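Local coordinates for LPS-assembly lipoprotein LptE (Acinetobacter baumannii, PDB 5TSE), which probably works with LptD in assembling lipopolysaccharide at the surface of the outer membrane, where it is thought to bind the lipid, at residues Q101-L104 against A105-N108. Sequence-based numbering, arbitrary orientation.
Sequences QYDL and ATVN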
# COMPACT_ATOMS: atom_id res chain seq x y z
N GLN A 101 -8.03 -0.87 22.14
CA GLN A 101 -7.94 -0.20 23.43
C GLN A 101 -6.80 -0.81 24.25
O GLN A 101 -6.81 -2.00 24.53
CB GLN A 101 -9.24 -0.35 24.21
CG GLN A 101 -9.22 0.33 25.59
CD GLN A 101 -10.42 0.00 26.46
OE1 GLN A 101 -11.40 -0.61 26.02
NE2 GLN A 101 -10.36 0.41 27.73
N TYR A 102 -5.81 0.01 24.61
CA TYR A 102 -4.72 -0.48 25.46
C TYR A 102 -5.34 -0.73 26.84
O TYR A 102 -6.07 0.12 27.36
CB TYR A 102 -3.58 0.53 25.56
CG TYR A 102 -2.54 0.18 26.61
CD1 TYR A 102 -1.49 -0.70 26.33
CD2 TYR A 102 -2.61 0.74 27.89
CE1 TYR A 102 -0.54 -1.01 27.29
CE2 TYR A 102 -1.67 0.43 28.86
CZ TYR A 102 -0.64 -0.45 28.57
OH TYR A 102 0.29 -0.74 29.54
N ASP A 103 -5.06 -1.90 27.39
CA ASP A 103 -5.59 -2.30 28.68
C ASP A 103 -4.44 -2.88 29.50
O ASP A 103 -3.78 -3.83 29.06
CB ASP A 103 -6.68 -3.35 28.47
CG ASP A 103 -7.39 -3.73 29.75
OD1 ASP A 103 -7.28 -2.99 30.76
OD2 ASP A 103 -8.09 -4.77 29.75
N LEU A 104 -4.19 -2.29 30.67
CA LEU A 104 -3.11 -2.71 31.57
C LEU A 104 -3.14 -4.21 31.91
O LEU A 104 -2.09 -4.82 32.13
CB LEU A 104 -3.13 -1.89 32.88
CG LEU A 104 -2.82 -0.38 32.82
CD1 LEU A 104 -3.09 0.28 34.17
CD2 LEU A 104 -1.39 -0.11 32.38
N ALA A 105 -4.34 -4.80 31.95
CA ALA A 105 -4.49 -6.22 32.27
C ALA A 105 -4.03 -7.14 31.14
O ALA A 105 -3.22 -8.05 31.36
CB ALA A 105 -5.94 -6.52 32.64
N THR A 106 -4.52 -6.90 29.93
CA THR A 106 -4.20 -7.74 28.77
C THR A 106 -2.98 -7.26 27.98
O THR A 106 -3.01 -7.20 26.74
CB THR A 106 -5.42 -7.81 27.83
OG1 THR A 106 -5.68 -6.51 27.28
CG2 THR A 106 -6.65 -8.33 28.59
N VAL A 107 -1.90 -6.94 28.69
CA VAL A 107 -0.66 -6.47 28.05
C VAL A 107 0.11 -7.63 27.41
O VAL A 107 0.83 -7.42 26.43
CB VAL A 107 0.24 -5.71 29.06
CG1 VAL A 107 1.58 -5.31 28.43
CG2 VAL A 107 -0.47 -4.47 29.59
N ASN A 108 -0.03 -8.83 27.95
CA ASN A 108 0.66 -10.02 27.41
C ASN A 108 0.26 -10.31 25.96
O ASN A 108 1.11 -10.66 25.14
CB ASN A 108 0.35 -11.26 28.26
CG ASN A 108 0.82 -11.12 29.70
OD1 ASN A 108 1.51 -10.16 30.06
ND2 ASN A 108 0.44 -12.09 30.53
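Asp-103 and Val-107 meet where the chain turns back between strand 92-101 and helix 110-134, and the loop illustrates how a side chain can pack against the backbone of a reversal. Val-107 sends one methyl, CG2, back over the preceding residues. Val-107 CG2 lies 3.4 Å from Asp-103 O; its approach to Leu-104 O is tighter still, though the exact closeness there is doubtful. The valine rotamer explains the choice of branch: CG1 takes the place opposite the backbone N (chi1 176°), while CG2 lies opposite the carbonyl carbon and faces the turn. CG2 of Val-107 also approaches the outer end of the Tyr-102 ring at an oblique tilt, 3.8 Å from the tyrosine OH and 4.2 Å from its CE1.

Asp-103 works on another part of the turn, together with Ala-105. With CG of Asp-103 opposite its own N (chi1 -174°), the carboxylate is carried alongside both Ala-105 and Thr-106. Ala-105 CB lies 4.0 Å from Asp-103 OD2, a van der Waals approach of a methyl to a carboxylate oxygen, and Thr-106 CG2 is equally near that oxygen. The aspartate and threonine side chains pass at a slant, with Asp-103 CB 3.5 Å from Thr-106 OG1. Here the backbone turns tightly: Thr-106 is the centre of an inverse gamma turn, with a weak hydrogen bond from Val-107 N to Ala-105 O, 3.2 Å long.

Backbone hydrogen bonding between Tyr-102 and Thr-68 joins the start of the loop to strand 68-81, and a hydrogen bond between Thr-106 O and Thr-109 OG1 continues towards helix 110-134. Methyls set beside carbonyl and carboxylate oxygens, with a weak gamma-turn bond, are consistent with a surface turn whose shape owes much to local packing and backbone conformation.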